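PDB 6COJ: probable CoA-transferase alpha subunit from Rhodococcus jostii, which probably acts with a partner subunit on coenzyme A thioesters, and binds a spirolactone CoA thioester. Local coordinates for residues Leu91-Trp100 with Arg263-Ala272; Met48-Arg56 with Leu289-Gln297. The protein carries 1 engineered substitution. One frame throughout, in Å; residues are numbered along the deposited sequence.

Contact 1 of 2, residues Leu91-Trp100 with Arg263-Ala272; sequences LDSAPFYDPW and RDEKFQRHYA. With F8G (S-{(3R,5R,9R)-1-[(2R,3S,4R,5R)-5-(6-amino-9H-purin-9-yl)-4-hydroxy-3-(phosphonooxy)tetrahydrofuran-2-yl]-3,5,9-trihydroxy-8,8-dimethyl-3,5-dioxido-10,14-dioxo-2,4,6-trioxa-11,15-diaza-3lambda~5~,5lambda~5~-diphosphaheptadecan-17-yl} (5R,10R)-7-hydroxy-10-methyl-2-oxo-1-oxaspiro[4.5]dec-6-ene-6-carbothioate (non-preferred name)), chain E.
Ser93 faces Glu265 and Pro99 faces Ala272 where the loop 91-98 runs beside helix 265-272; the CA atoms of the first pair are 7.7 Å apart and those of the second 6.3 Å. Backbone bonds from Leu91 N to Phe96 O and from Phe96 N to Ser93 O fold the loop into a tight turn, which carries a cis peptide before Pro95. At the helix start, Ser93 OG gives its proton to the syn lone pair of Glu265 OE2, 2.7 Å away. The other oxygen, Glu265 OE1, holds Arg263 NH1 in a salt bridge, and Arg263 turns one guanidinium face toward Leu91 O and the CB of Asp92. The charges of Asp92 and Arg263 are linked only at long range; the carboxylate of Asp92 is held more firmly by Ser43 N and Arg44. Further along, the extended Gln268 side chain donates from NE2 to Leu91 O at 3.0 Å, while its OE1 meets Ser43 OG. The loop links strand 88-89 to helix 99-106, part of the beta-alpha-beta crossover between the neighbouring parallel strands 81-86 and 111-114 of the Rossmann-like sheet. Asp98 joins this helix to the other segment. A chi1 of -178° brings its carboxylate to Tyr271, whose OH donates to the syn side of Asp98 OD2 at 2.6 Å, whereas OD1 caps the helix through a weak bond from Trp100 N and another from Phe101 N. Ala272 CB packs against Pro95 CG at 3.9 Å, and the indole of Trp100 meets the phenol of Tyr271 obliquely, planes at 43°. On the ligand side, Tyr97 OH donates to the diphosphate oxygen OBO of F8G, the recorded 2.4 Å being very short and its exact value doubtful.

Contact 2 of 2, residues Met48-Arg56 with Leu289-Gln297; sequences MALVRALLR and LSGSEDDYQ
Arg52, Glu293 and Arg56 supply most of the surface buried where helix 48-56 meets the turn 289-292 and the start of helix 293-306, the short axes inclined at 120°. Arg52 presents the side of its guanidinium to Glu293: NE reaches OE1 at 3.0 Å along an almost straight N-H (175°), and NH2 reaches OE2, each oxygen using its syn lone pair. The two flat groups are nearly coplanar. A bend at chi3 (-72°) turns the guanidinium so that it also lies flat on the Tyr296 ring, Arg52 CZ standing 3.6 Å from the Tyr296 ring centroid in a cation-pi stack, with the CD methylene adding a CH-pi contact over the same face. The opposite face of the guanidinium is covered by Met48 O. NH1 is held by His253 O, and His253 ND1 is in turn bonded to Tyr296 OH, tying both members of the stack to one loop. Glu293 is gripped further: Gln297 NE2 approaches OE2 from above the carboxylate plane at 2.9 Å, and OE1 accepts from a water that also bonds Ala49 O and Arg56 NH1. Arg56 lies nearer the turn, its CD 3.1 Å from Gly291 O. A second water spans Arg56 NH1 and Gly291 O, while Arg56 NH2 forms a salt bridge with Asp24 on helix 23-28. Leu289 CD1 packs on Leu55 CD2 at 4.1 Å beside this polar cluster. Ser292 and Asp295 close a capping box that starts helix 293-306 and places Glu293 in its first turn. With two arginine nitrogens, an amide and a water around its oxygens in a buried setting, the Glu293 carboxylate is likely to remain ionised, and its charge is probably balanced largely by the sandwiched guanidinium of Arg52.

Overall arrangement
The centres of contacts 1 and 2 lie about 18 Å apart, and the two meet directly where Phe267 CE2 packs 3.7 Å from Tyr296 OH. His253, which bonds the Arg52-Tyr296 stack, also reaches Asp264, the N-cap of helix 265-274, through NE2. Helix 70-77 is shared packing, with Leu74 touched by Tyr271 of one contact and Met48 of the other. Together they join helices 265-274 and 293-306 to the helices and loops flanking the parallel sheet. Contact 1 reaches the ligand through Tyr97, a pocket residue alongside Trp41, Phe88 and Ala117; contact 2 contributes none of these four.

Contact 1 of 2, residues Leu91-Trp100 with Arg263-Ala272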
# COMPACT_ATOMS: atom_id res chain seq x y z
N LEU A 91 2.67 -10.56 23.82
CA LEU A 91 1.95 -9.66 24.71
C LEU A 91 2.56 -8.26 24.75
O LEU A 91 2.01 -7.39 25.43
CB LEU A 91 1.88 -10.26 26.12
CG LEU A 91 1.14 -11.60 26.26
CD1 LEU A 91 1.13 -12.07 27.70
CD2 LEU A 91 -0.29 -11.49 25.72
N ASP A 92 3.69 -8.04 24.07
CA ASP A 92 4.36 -6.74 23.96
C ASP A 92 5.05 -6.29 25.24
O ASP A 92 6.10 -5.62 25.18
CB ASP A 92 3.44 -5.66 23.38
CG ASP A 92 3.30 -5.78 21.88
OD1 ASP A 92 4.34 -5.97 21.20
OD2 ASP A 92 2.17 -5.70 21.36
N SER A 93 4.50 -6.64 26.40
CA SER A 93 5.14 -6.42 27.69
C SER A 93 5.40 -7.78 28.33
O SER A 93 4.85 -8.80 27.91
CB SER A 93 4.24 -5.62 28.64
OG SER A 93 3.48 -4.65 27.94
N ALA A 94 6.24 -7.77 29.36
CA ALA A 94 6.52 -8.99 30.13
C ALA A 94 5.20 -9.59 30.60
O ALA A 94 4.31 -8.86 31.02
CB ALA A 94 7.42 -8.68 31.30
N PRO A 95 5.07 -10.93 30.55
CA PRO A 95 6.09 -11.93 30.25
C PRO A 95 6.30 -12.19 28.77
O PRO A 95 6.93 -13.20 28.44
CB PRO A 95 5.54 -13.19 30.92
CG PRO A 95 4.07 -13.03 30.79
CD PRO A 95 3.79 -11.56 30.94
N PHE A 96 5.76 -11.32 27.91
CA PHE A 96 6.02 -11.30 26.46
C PHE A 96 5.36 -12.46 25.72
O PHE A 96 4.61 -12.23 24.76
CB PHE A 96 7.53 -11.24 26.17
CG PHE A 96 8.20 -10.02 26.73
CD1 PHE A 96 8.05 -8.79 26.12
CD2 PHE A 96 8.96 -10.11 27.89
CE1 PHE A 96 8.67 -7.67 26.64
CE2 PHE A 96 9.57 -8.99 28.41
CZ PHE A 96 9.42 -7.77 27.79
N TYR A 97 5.62 -13.69 26.13
CA TYR A 97 4.99 -14.82 25.48
C TYR A 97 3.60 -15.01 26.07
O TYR A 97 3.40 -14.87 27.28
CB TYR A 97 5.84 -16.08 25.70
CG TYR A 97 7.31 -15.88 25.37
CD1 TYR A 97 7.70 -15.15 24.24
CD2 TYR A 97 8.30 -16.39 26.19
CE1 TYR A 97 9.04 -14.96 23.94
CE2 TYR A 97 9.64 -16.20 25.90
CZ TYR A 97 10.01 -15.48 24.77
OH TYR A 97 11.35 -15.31 24.49
N ASP A 98 2.62 -15.27 25.21
CA ASP A 98 1.28 -15.53 25.73
C ASP A 98 1.22 -16.95 26.28
O ASP A 98 1.51 -17.90 25.55
CB ASP A 98 0.21 -15.34 24.67
CG ASP A 98 -1.18 -15.58 25.23
OD1 ASP A 98 -1.57 -16.76 25.38
OD2 ASP A 98 -1.88 -14.60 25.58
N PRO A 99 0.85 -17.13 27.55
CA PRO A 99 0.94 -18.46 28.16
C PRO A 99 -0.12 -19.43 27.67
O PRO A 99 0.10 -20.64 27.74
CB PRO A 99 0.77 -18.17 29.66
CG PRO A 99 -0.08 -16.92 29.69
CD PRO A 99 0.38 -16.10 28.49
N TRP A 100 -1.26 -18.94 27.18
CA TRP A 100 -2.27 -19.86 26.66
C TRP A 100 -1.92 -20.33 25.26
O TRP A 100 -2.11 -21.51 24.93
CB TRP A 100 -3.65 -19.22 26.69
CG TRP A 100 -4.31 -19.33 28.03
CD1 TRP A 100 -4.61 -18.32 28.89
CD2 TRP A 100 -4.74 -20.54 28.66
NE1 TRP A 100 -5.21 -18.82 30.02
CE2 TRP A 100 -5.30 -20.18 29.91
CE3 TRP A 100 -4.72 -21.89 28.29
CZ2 TRP A 100 -5.83 -21.13 30.79
CZ3 TRP A 100 -5.24 -22.83 29.17
CH2 TRP A 100 -5.79 -22.44 30.40
N ARG A 263 -2.31 0.50 27.31
CA ARG A 263 -2.50 -0.87 27.77
C ARG A 263 -2.71 -0.91 29.27
O ARG A 263 -2.07 -0.18 30.03
CB ARG A 263 -1.27 -1.71 27.40
CG ARG A 263 -1.37 -3.20 27.78
CD ARG A 263 -0.15 -3.98 27.31
NE ARG A 263 0.04 -3.87 25.86
CZ ARG A 263 1.01 -3.17 25.28
NH1 ARG A 263 1.92 -2.54 26.02
NH2 ARG A 263 1.09 -3.12 23.96
N ASP A 264 -3.63 -1.77 29.72
CA ASP A 264 -3.80 -2.00 31.16
C ASP A 264 -2.75 -3.02 31.55
O ASP A 264 -3.00 -4.23 31.55
CB ASP A 264 -5.21 -2.48 31.46
CG ASP A 264 -5.49 -2.55 32.95
OD1 ASP A 264 -4.54 -2.58 33.76
OD2 ASP A 264 -6.68 -2.56 33.31
N GLU A 265 -1.54 -2.53 31.86
CA GLU A 265 -0.40 -3.41 32.10
C GLU A 265 -0.63 -4.30 33.31
O GLU A 265 -0.32 -5.50 33.27
CB GLU A 265 0.87 -2.58 32.27
CG GLU A 265 1.26 -1.71 31.07
CD GLU A 265 1.88 -2.52 29.94
OE1 GLU A 265 2.16 -1.93 28.88
OE2 GLU A 265 2.08 -3.73 30.12
N LYS A 266 -1.16 -3.73 34.39
CA LYS A 266 -1.41 -4.52 35.60
C LYS A 266 -2.41 -5.63 35.33
O LYS A 266 -2.24 -6.76 35.81
CB LYS A 266 -1.89 -3.60 36.72
CG LYS A 266 -0.77 -2.81 37.43
CD LYS A 266 -0.48 -1.49 36.75
CE LYS A 266 1.00 -1.14 36.79
NZ LYS A 266 1.38 -0.00 35.90
N PHE A 267 -3.46 -5.35 34.55
CA PHE A 267 -4.45 -6.39 34.29
C PHE A 267 -3.90 -7.44 33.34
O PHE A 267 -4.21 -8.63 33.49
CB PHE A 267 -5.77 -5.83 33.77
CG PHE A 267 -6.87 -6.85 33.79
CD1 PHE A 267 -7.54 -7.13 34.97
CD2 PHE A 267 -7.19 -7.58 32.66
CE1 PHE A 267 -8.53 -8.09 35.01
CE2 PHE A 267 -8.18 -8.55 32.69
CZ PHE A 267 -8.85 -8.80 33.87
N GLN A 268 -3.12 -7.04 32.34
CA GLN A 268 -2.53 -8.04 31.46
C GLN A 268 -1.62 -8.98 32.24
O GLN A 268 -1.63 -10.19 32.01
CB GLN A 268 -1.78 -7.40 30.30
CG GLN A 268 -1.17 -8.46 29.40
CD GLN A 268 -0.68 -7.88 28.10
OE1 GLN A 268 -1.45 -7.72 27.16
NE2 GLN A 268 0.60 -7.60 28.04
N ARG A 269 -0.85 -8.44 33.18
CA ARG A 269 -0.05 -9.29 34.06
C ARG A 269 -0.93 -10.27 34.83
O ARG A 269 -0.57 -11.44 34.98
CB ARG A 269 0.79 -8.45 35.01
CG ARG A 269 2.04 -7.90 34.37
CD ARG A 269 3.00 -7.32 35.38
NE ARG A 269 2.46 -6.16 36.08
CZ ARG A 269 2.65 -4.91 35.69
NH1 ARG A 269 3.34 -4.64 34.59
NH2 ARG A 269 2.13 -3.92 36.40
N HIS A 270 -2.09 -9.81 35.30
CA HIS A 270 -3.00 -10.70 36.03
C HIS A 270 -3.55 -11.79 35.13
O HIS A 270 -3.66 -12.96 35.54
CB HIS A 270 -4.13 -9.88 36.66
CG HIS A 270 -5.10 -10.70 37.45
ND1 HIS A 270 -4.75 -11.33 38.62
CD2 HIS A 270 -6.41 -10.98 37.25
CE1 HIS A 270 -5.80 -11.97 39.10
NE2 HIS A 270 -6.82 -11.78 38.29
N TYR A 271 -3.91 -11.44 33.89
CA TYR A 271 -4.32 -12.45 32.91
C TYR A 271 -3.24 -13.52 32.74
O TYR A 271 -3.52 -14.72 32.81
CB TYR A 271 -4.65 -11.77 31.57
CG TYR A 271 -4.49 -12.66 30.36
CD1 TYR A 271 -5.45 -13.61 30.03
CD2 TYR A 271 -3.36 -12.56 29.55
CE1 TYR A 271 -5.30 -14.43 28.92
CE2 TYR A 271 -3.20 -13.38 28.44
CZ TYR A 271 -4.17 -14.31 28.13
OH TYR A 271 -4.02 -15.13 27.03
N ALA A 272 -1.99 -13.08 32.53
CA ALA A 272 -0.92 -14.03 32.25
C ALA A 272 -0.63 -14.91 33.46
O ALA A 272 -0.49 -16.14 33.32
CB ALA A 272 0.34 -13.27 31.81
C4 F8G E . 14.32 -24.94 27.04
C5 F8G E . 15.02 -25.60 25.93
C6 F8G E . 14.38 -26.77 25.29
C8 F8G E . 16.19 -23.90 26.66
N1 F8G E . 13.18 -27.20 25.75
N3 F8G E . 13.12 -25.41 27.46
C1' F8G E . 14.72 -23.01 28.52
C2 F8G E . 12.45 -26.57 26.86
C2' F8G E . 15.86 -22.56 29.42
C3' F8G E . 15.36 -21.21 29.87
C4' F8G E . 14.69 -20.66 28.63
C5' F8G E . 15.70 -19.90 27.80
CAA F8G E . 10.88 -6.01 11.09
CAB F8G E . 11.43 -6.57 12.37
CAC F8G E . 10.65 -7.04 13.37
CAD F8G E . 9.17 -6.70 13.43
CAE F8G E . 8.78 -5.74 12.30
CAF F8G E . 9.38 -6.18 10.99
CAG F8G E . 11.21 -7.95 14.38
CAI F8G E . 7.27 -5.61 12.15
CAK F8G E . 8.68 -6.15 14.78
CAL F8G E . 7.70 -7.16 15.41
CAM F8G E . 7.68 -8.26 14.37
CAQ F8G E . 12.89 -9.54 15.82
CAR F8G E . 12.99 -8.77 17.12
CAT F8G E . 14.02 -10.13 18.83
CAU F8G E . 13.80 -10.83 20.15
CAV F8G E . 14.86 -11.87 20.48
CAX F8G E . 15.20 -11.92 22.86
CAY F8G E . 14.98 -12.61 24.18
CAZ F8G E . 16.23 -13.37 24.66
CBA F8G E . 15.87 -14.19 25.88
CBM F8G E . 16.70 -14.31 23.56
CBN F8G E . 17.36 -12.41 25.05
N6 F8G E . 14.99 -27.42 24.27
N7 F8G E . 16.17 -24.91 25.75
N9 F8G E . 15.09 -23.93 27.43
NAS F8G E . 12.92 -9.63 18.27
NAW F8G E . 14.62 -12.46 21.79
O2' F8G E . 16.05 -23.45 30.52
O3' F8G E . 14.32 -21.37 30.82
O4' F8G E . 14.24 -21.81 27.91
O5' F8G E . 16.10 -18.74 28.52
OAH F8G E . 12.64 -6.57 12.47
OAJ F8G E . 10.46 -8.42 15.23
OAN F8G E . 7.11 -9.33 14.43
OAO F8G E . 8.46 -7.92 13.22
OBB F8G E . 14.79 -15.03 25.50
OBD F8G E . 15.03 -17.27 26.78
OBJ F8G E . 15.13 -10.01 18.31
OBK F8G E . 15.87 -10.90 22.77
OBL F8G E . 14.59 -11.66 25.18
OBO F8G E . 12.82 -16.52 25.97
OBP F8G E . 13.81 -15.22 27.87
OBQ F8G E . 16.59 -16.22 28.56
OBR F8G E . 17.54 -17.68 26.76
OCI F8G E . 13.35 -21.26 33.16
OCJ F8G E . 15.60 -22.25 32.76
OCK F8G E . 15.25 -19.79 32.54
PBC F8G E . 14.09 -15.98 26.59
PBE F8G E . 16.36 -17.42 27.66
PCH F8G E . 14.64 -21.15 32.37
SAP F8G E . 12.82 -8.41 14.46
O HOH W 1 4.38 -6.37 32.07

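Contact 2 of 2, residues Met48-Arg56 with Leu289-Gln297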
# COMPACT_ATOMS: atom_id res chain seq x y z
N MET A 48 -11.03 -7.10 21.70
CA MET A 48 -11.11 -8.01 22.84
C MET A 48 -12.55 -8.25 23.28
O MET A 48 -12.88 -9.35 23.73
CB MET A 48 -10.26 -7.49 24.00
CG MET A 48 -8.77 -7.41 23.73
SD MET A 48 -8.00 -9.01 23.42
CE MET A 48 -7.88 -9.62 25.10
N ALA A 49 -13.42 -7.24 23.16
CA ALA A 49 -14.83 -7.46 23.46
C ALA A 49 -15.43 -8.48 22.50
O ALA A 49 -16.20 -9.35 22.92
CB ALA A 49 -15.60 -6.13 23.44
N LEU A 50 -15.08 -8.41 21.21
CA LEU A 50 -15.57 -9.42 20.28
C LEU A 50 -14.99 -10.80 20.59
O LEU A 50 -15.69 -11.81 20.50
CB LEU A 50 -15.27 -9.00 18.84
CG LEU A 50 -16.22 -7.93 18.26
CD1 LEU A 50 -15.61 -7.23 17.03
CD2 LEU A 50 -17.60 -8.52 17.92
N VAL A 51 -13.72 -10.85 21.01
CA VAL A 51 -13.12 -12.12 21.41
C VAL A 51 -13.82 -12.70 22.64
O VAL A 51 -14.09 -13.91 22.70
CB VAL A 51 -11.60 -11.97 21.63
CG1 VAL A 51 -11.02 -13.23 22.27
CG2 VAL A 51 -10.91 -11.68 20.31
N ARG A 52 -14.13 -11.87 23.63
CA ARG A 52 -14.88 -12.35 24.79
C ARG A 52 -16.26 -12.85 24.38
O ARG A 52 -16.76 -13.83 24.95
CB ARG A 52 -14.98 -11.26 25.87
CG ARG A 52 -13.66 -11.03 26.62
CD ARG A 52 -13.77 -9.98 27.72
NE ARG A 52 -13.89 -8.61 27.22
CZ ARG A 52 -12.86 -7.81 26.95
NH1 ARG A 52 -11.61 -8.25 27.12
NH2 ARG A 52 -13.08 -6.58 26.52
N ALA A 53 -16.89 -12.21 23.39
CA ALA A 53 -18.18 -12.70 22.91
C ALA A 53 -18.02 -14.05 22.22
O ALA A 53 -18.90 -14.92 22.34
CB ALA A 53 -18.83 -11.66 21.99
N LEU A 54 -16.92 -14.25 21.49
CA LEU A 54 -16.62 -15.57 20.94
C LEU A 54 -16.51 -16.62 22.05
O LEU A 54 -17.02 -17.74 21.90
CB LEU A 54 -15.33 -15.52 20.13
CG LEU A 54 -15.50 -15.45 18.61
CD1 LEU A 54 -14.15 -15.24 17.93
CD2 LEU A 54 -16.17 -16.71 18.09
N LEU A 55 -15.83 -16.28 23.15
CA LEU A 55 -15.67 -17.23 24.25
C LEU A 55 -17.01 -17.61 24.86
O LEU A 55 -17.20 -18.76 25.27
CB LEU A 55 -14.75 -16.64 25.32
CG LEU A 55 -13.30 -17.17 25.32
CD1 LEU A 55 -12.66 -16.98 23.96
CD2 LEU A 55 -12.47 -16.51 26.41
N ARG A 56 -17.94 -16.66 24.94
CA ARG A 56 -19.26 -16.95 25.48
C ARG A 56 -20.05 -17.87 24.56
O ARG A 56 -20.92 -18.61 25.03
CB ARG A 56 -20.04 -15.65 25.69
CG ARG A 56 -19.52 -14.77 26.80
CD ARG A 56 -20.54 -13.71 27.18
NE ARG A 56 -20.85 -12.80 26.09
CZ ARG A 56 -20.16 -11.69 25.82
NH1 ARG A 56 -19.11 -11.37 26.56
NH2 ARG A 56 -20.52 -10.91 24.82
N LEU A 289 -14.91 -13.64 32.88
CA LEU A 289 -15.34 -14.20 31.60
C LEU A 289 -16.64 -15.00 31.69
O LEU A 289 -16.96 -15.73 30.75
CB LEU A 289 -14.23 -15.06 30.99
CG LEU A 289 -12.85 -14.41 30.84
CD1 LEU A 289 -11.83 -15.40 30.28
CD2 LEU A 289 -12.94 -13.17 29.95
N SER A 290 -17.40 -14.87 32.78
CA SER A 290 -18.60 -15.68 32.96
C SER A 290 -19.89 -14.87 32.85
O SER A 290 -20.97 -15.42 33.08
CB SER A 290 -18.54 -16.43 34.28
OG SER A 290 -17.45 -17.34 34.29
N GLY A 291 -19.80 -13.59 32.49
CA GLY A 291 -20.95 -12.73 32.35
C GLY A 291 -20.89 -11.97 31.03
O GLY A 291 -20.34 -12.44 30.04
N SER A 292 -21.48 -10.78 31.04
CA SER A 292 -21.55 -9.93 29.86
C SER A 292 -20.30 -9.06 29.74
O SER A 292 -19.42 -9.07 30.60
CB SER A 292 -22.78 -9.04 29.93
OG SER A 292 -22.64 -8.09 30.98
N GLU A 293 -20.22 -8.30 28.64
CA GLU A 293 -19.16 -7.30 28.52
C GLU A 293 -19.26 -6.26 29.63
O GLU A 293 -18.23 -5.85 30.20
CB GLU A 293 -19.23 -6.62 27.15
CG GLU A 293 -18.14 -5.57 26.88
CD GLU A 293 -16.73 -6.14 26.83
OE1 GLU A 293 -16.57 -7.38 26.75
OE2 GLU A 293 -15.76 -5.34 26.82
N ASP A 294 -20.48 -5.85 29.98
CA ASP A 294 -20.64 -4.91 31.09
C ASP A 294 -20.12 -5.49 32.39
O ASP A 294 -19.48 -4.79 33.19
CB ASP A 294 -22.11 -4.50 31.24
CG ASP A 294 -22.56 -3.53 30.16
OD1 ASP A 294 -21.68 -2.95 29.47
OD2 ASP A 294 -23.78 -3.33 30.00
N ASP A 295 -20.36 -6.79 32.63
CA ASP A 295 -19.83 -7.44 33.83
C ASP A 295 -18.31 -7.45 33.81
O ASP A 295 -17.67 -7.19 34.84
CB ASP A 295 -20.36 -8.87 33.94
CG ASP A 295 -21.85 -8.93 34.14
OD1 ASP A 295 -22.42 -7.98 34.70
OD2 ASP A 295 -22.46 -9.95 33.73
N TYR A 296 -17.72 -7.75 32.65
CA TYR A 296 -16.27 -7.70 32.52
C TYR A 296 -15.75 -6.30 32.84
O TYR A 296 -14.79 -6.14 33.60
CB TYR A 296 -15.86 -8.10 31.10
CG TYR A 296 -14.39 -7.89 30.81
CD1 TYR A 296 -13.45 -8.86 31.13
CD2 TYR A 296 -13.94 -6.72 30.20
CE1 TYR A 296 -12.11 -8.68 30.86
CE2 TYR A 296 -12.60 -6.52 29.93
CZ TYR A 296 -11.69 -7.50 30.26
OH TYR A 296 -10.35 -7.33 30.00
N GLN A 297 -16.38 -5.28 32.26
CA GLN A 297 -15.90 -3.91 32.43
C GLN A 297 -16.00 -3.48 33.88
O GLN A 297 -15.11 -2.81 34.41
CB GLN A 297 -16.68 -2.97 31.51
CG GLN A 297 -16.41 -3.17 30.02
CD GLN A 297 -14.99 -2.82 29.63
OE1 GLN A 297 -14.34 -2.02 30.30
NE2 GLN A 297 -14.52 -3.39 28.52
O HOH W 2 -17.84 -9.20 25.25
O HOH W 3 -17.46 -12.18 28.82